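Local atomic coordinates of putative uncharacterized protein (Enterobacter cloacae, PDB entry 4HFK), a protein that probably serves as a type VI secretion system immunity protein, binding and neutralising a cognate cell-wall amidase effector. Residues B[16-19]-B[20-24]; B[71-75]-B[76-80]. All blocks are in the same frame, centred on the assembly; numbering follows the deposited sequence.

Contact 1 (B[16-19]-B[20-24])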
# COMPACT_ATOMS: atom_id res chain seq x y z
N GLU B 16 -0.58 -9.20 5.49
CA GLU B 16 0.05 -8.59 4.31
C GLU B 16 0.05 -7.06 4.38
O GLU B 16 1.05 -6.42 4.08
CB GLU B 16 -0.65 -9.05 3.03
CG GLU B 16 -0.38 -10.52 2.68
CD GLU B 16 -1.41 -11.10 1.71
OE1 GLU B 16 -2.32 -10.35 1.26
OE2 GLU B 16 -1.32 -12.30 1.41
N ASN B 17 -1.09 -6.49 4.75
CA ASN B 17 -1.22 -5.05 4.84
C ASN B 17 -0.37 -4.47 5.96
O ASN B 17 0.22 -3.40 5.81
CB ASN B 17 -2.70 -4.65 4.96
CG ASN B 17 -3.49 -5.04 3.71
OD1 ASN B 17 -2.90 -5.29 2.66
ND2 ASN B 17 -4.83 -5.10 3.82
N TRP B 18 -0.27 -5.19 7.08
CA TRP B 18 0.68 -4.81 8.12
C TRP B 18 2.09 -4.72 7.53
O TRP B 18 2.78 -3.71 7.69
CB TRP B 18 0.67 -5.78 9.31
CG TRP B 18 1.64 -5.35 10.41
CD1 TRP B 18 1.39 -4.47 11.43
CD2 TRP B 18 3.01 -5.76 10.56
NE1 TRP B 18 2.52 -4.33 12.22
CE2 TRP B 18 3.52 -5.11 11.71
CE3 TRP B 18 3.85 -6.64 9.86
CZ2 TRP B 18 4.84 -5.29 12.15
CZ3 TRP B 18 5.15 -6.83 10.31
CH2 TRP B 18 5.63 -6.16 11.45
N VAL B 19 2.50 -5.78 6.84
CA VAL B 19 3.85 -5.83 6.27
C VAL B 19 4.06 -4.69 5.28
O VAL B 19 5.10 -4.02 5.29
CB VAL B 19 4.14 -7.18 5.56
CG1 VAL B 19 5.47 -7.11 4.79
CG2 VAL B 19 4.17 -8.33 6.57
N GLN B 20 3.07 -4.47 4.41
CA GLN B 20 3.18 -3.43 3.39
C GLN B 20 3.27 -2.04 4.02
O GLN B 20 4.13 -1.24 3.65
CB GLN B 20 1.99 -3.49 2.42
CG GLN B 20 2.28 -2.85 1.05
CD GLN B 20 1.44 -1.61 0.77
OE1 GLN B 20 0.77 -1.09 1.66
NE2 GLN B 20 1.46 -1.14 -0.47
N ASN B 21 2.38 -1.75 4.96
CA ASN B 21 2.34 -0.44 5.60
C ASN B 21 3.64 -0.18 6.35
O ASN B 21 4.19 0.93 6.32
CB ASN B 21 1.16 -0.32 6.56
CG ASN B 21 -0.17 -0.18 5.85
OD1 ASN B 21 -1.20 0.04 6.50
ND2 ASN B 21 -0.17 -0.32 4.51
N ARG B 22 4.13 -1.20 7.04
CA ARG B 22 5.40 -1.09 7.74
C ARG B 22 6.58 -0.88 6.77
O ARG B 22 7.51 -0.11 7.06
CB ARG B 22 5.62 -2.32 8.61
CG ARG B 22 6.94 -2.29 9.32
CD ARG B 22 6.78 -2.77 10.75
NE ARG B 22 8.06 -2.74 11.45
CZ ARG B 22 8.40 -1.82 12.33
NH1 ARG B 22 7.54 -0.85 12.65
NH2 ARG B 22 9.59 -1.87 12.91
N CYS B 23 6.55 -1.55 5.62
CA CYS B 23 7.58 -1.30 4.60
C CYS B 23 7.56 0.15 4.14
O CYS B 23 8.61 0.79 4.02
CB CYS B 23 7.38 -2.19 3.38
SG CYS B 23 7.91 -3.87 3.59
N ILE B 24 6.36 0.67 3.86
CA ILE B 24 6.21 2.07 3.45
C ILE B 24 6.84 2.99 4.48
O ILE B 24 7.52 3.95 4.13
CB ILE B 24 4.73 2.42 3.23
CG1 ILE B 24 4.20 1.68 2.00
CG2 ILE B 24 4.56 3.92 3.04
CD1 ILE B 24 2.70 1.76 1.82
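Trp18 and Arg22, one turn apart on helix 11-27, both place CG on the far side of CB from their own backbone N (chi1 -178° and 178°), which, at a spacing of four residues, sends the two side chains off the helix side by side and pointing the same way. A bend at chi2 of Arg22 brings CD, alone of its aliphatic carbons, obliquely against the benzo ring of the indole: Arg22 CD sits 3.5 Å from Trp18 CZ2 and 3.6 Å from Trp18 CH2. The guanidinium and indole planes are only 15° apart, but Arg22 NE stays 4.2 Å from Trp18 CZ2. Val19 CG1 meets Cys23 SG at 4.2 Å on the side facing Ile62; on another side of the helix, Asn21 CB rests 3.3 Å from Asn17 O.

Beneath these side chains runs regular alpha-helical bonding. Asn21 N reaches Asn17 O at 2.8 Å, Arg22 N reaches Trp18 O at 2.9 Å, and the amides of Gln20 and Cys23 pair in the same way with the carbonyls of Glu16 and Val19. Asn21 ND2 gives a weak bond to the neighbouring Gln20 OE1.

The polar ends find their partners beyond this turn. Arg22 NE forms a salt bridge with Asp59, and its NH2 is hydrogen-bonded to the backbone of another protein's chain, probably the amidase; Gln20 NE2 is hydrogen-bonded to Thr84 of its own chain and to Gln20 OE1 of the second subunit. Phe55 meets the Trp18 indole edge-to-face.

The turn divides its work: indole and methylene carbons pack on each other at the buried surface of the helix, and the arginine's charge, probably partly balanced by Asp59, with Lys26 close by adding like charge, is carried past the ring to the boundary with the partner protein.

Contact 2 (B[71-75]-B[76-80])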
# COMPACT_ATOMS: atom_id res chain seq x y z
N GLY B 71 13.75 -1.79 -10.47
CA GLY B 71 13.64 -0.61 -11.31
C GLY B 71 12.60 -0.76 -12.40
O GLY B 71 11.89 -1.77 -12.47
N GLY B 72 12.53 0.25 -13.26
CA GLY B 72 11.54 0.33 -14.32
C GLY B 72 11.97 1.42 -15.27
O GLY B 72 13.12 1.89 -15.19
N THR B 73 11.09 1.82 -16.19
CA THR B 73 11.45 2.84 -17.17
C THR B 73 11.59 4.22 -16.53
O THR B 73 12.24 5.10 -17.09
CB THR B 73 10.44 2.91 -18.33
OG1 THR B 73 9.15 3.25 -17.82
CG2 THR B 73 10.36 1.56 -19.07
N GLU B 74 10.98 4.41 -15.36
CA GLU B 74 11.10 5.68 -14.65
C GLU B 74 12.40 5.66 -13.82
O GLU B 74 12.92 4.59 -13.51
CB GLU B 74 9.87 5.94 -13.77
CG GLU B 74 8.57 6.14 -14.57
CD GLU B 74 8.52 7.48 -15.31
OE1 GLU B 74 8.86 8.51 -14.69
OE2 GLU B 74 8.14 7.52 -16.50
N PRO B 75 12.93 6.84 -13.48
CA PRO B 75 14.26 6.83 -12.85
C PRO B 75 14.26 6.43 -11.37
O PRO B 75 15.34 6.17 -10.82
CB PRO B 75 14.73 8.28 -13.01
CG PRO B 75 13.46 9.09 -13.04
CD PRO B 75 12.49 8.21 -13.81
N GLY B 76 13.10 6.39 -10.72
CA GLY B 76 13.07 6.05 -9.30
C GLY B 76 13.37 4.59 -8.98
O GLY B 76 13.78 3.81 -9.85
N HIS B 77 13.16 4.21 -7.72
CA HIS B 77 13.52 2.87 -7.27
C HIS B 77 12.30 1.96 -7.04
O HIS B 77 12.46 0.86 -6.51
CB HIS B 77 14.37 2.94 -5.98
CG HIS B 77 15.64 3.72 -6.13
ND1 HIS B 77 16.57 3.46 -7.12
CD2 HIS B 77 16.14 4.75 -5.41
CE1 HIS B 77 17.57 4.31 -7.01
NE2 HIS B 77 17.34 5.10 -5.97
N TYR B 78 11.11 2.42 -7.42
CA TYR B 78 9.90 1.59 -7.34
C TYR B 78 9.72 0.91 -5.98
O TYR B 78 9.25 -0.24 -5.90
CB TYR B 78 9.90 0.54 -8.46
CG TYR B 78 9.66 1.12 -9.83
CD1 TYR B 78 8.44 0.98 -10.47
CD2 TYR B 78 10.66 1.84 -10.49
CE1 TYR B 78 8.21 1.53 -11.73
CE2 TYR B 78 10.45 2.39 -11.74
CZ TYR B 78 9.22 2.23 -12.36
OH TYR B 78 9.01 2.78 -13.61
N GLN B 79 10.07 1.62 -4.91
CA GLN B 79 9.95 1.08 -3.55
C GLN B 79 8.51 0.81 -3.12
O GLN B 79 8.26 -0.14 -2.38
CB GLN B 79 10.63 2.01 -2.55
CG GLN B 79 12.05 2.36 -2.97
CD GLN B 79 13.08 2.10 -1.88
OE1 GLN B 79 13.60 1.00 -1.76
NE2 GLN B 79 13.37 3.13 -1.09
N ILE B 80 7.58 1.64 -3.58
CA ILE B 80 6.17 1.46 -3.21
C ILE B 80 5.68 0.12 -3.75
O ILE B 80 5.01 -0.66 -3.04
CB ILE B 80 5.29 2.61 -3.75
CG1 ILE B 80 5.54 3.89 -2.93
CG2 ILE B 80 3.81 2.23 -3.71
CD1 ILE B 80 5.12 3.77 -1.47
O HOH W 1 14.16 2.62 -12.45
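Tyr78 points its CB back toward residues 71-75, and its ring lies along the glycine backbone there. With CG set beside its own backbone N (chi1 -71°), the ring runs from Gly71 toward Glu74. Atom CD2 meets the carbonyl carbon, Gly71 C, at 3.8 Å; CE2 comes to 3.3 Å from Gly72 N, obliquely to the ring; CZ lies 3.6 Å from Gly72 CA, a close approach that the lack of a side chain on Gly72 permits. Over one face, displaced toward the rim, sits Gly71 O, while Glu74 O lies at the edge near the ring plane. At the tip, Tyr78 OH accepts a hydrogen bond from Glu74 N (3.1 Å, N-H...O angle 156°) and also touches Glu74 CB at 3.3 Å.

Beside the ring, one water ties the turn across its middle. It accepts from Gly72 N at 3.0 Å and can donate to Glu74 O and, at 2.9 Å, to Gly76 O, though other acceptors compete for its protons.

Thr73 OG1 is hydrogen-bonded to an acidic side chain of another protein's chain, to which Gly71 is also joined through its backbone. The carboxylate of Asp36 of the second subunit accepts hydrogen bonds from the backbone N of Gln79 and Ile80. Tyr78 occupies the N-cap position of helix 79-87, and the projecting loop before it is consistent with the effector-binding loop of T6SS amidase immunity proteins.

Overall arrangement
The centre of contact 1 lies about 1 Å from the centre of the chain, in the buried middle of helix 11-27, whereas that of contact 2 is about 18 Å away, on the loop leading into helix 79-87. Their chemistry follows their places: a regular helical turn with packed side chains in the first, an irregular turn braced by one tyrosine and a water in the second. They meet where Ile24 CG1 packs on Ile80 CD1 at 4.2 Å, joining helix 11-27 to the start of helix 79-87. Both contacts reach the second subunit and the other protein, so core and loop alike contribute to the interfaces of the assembly.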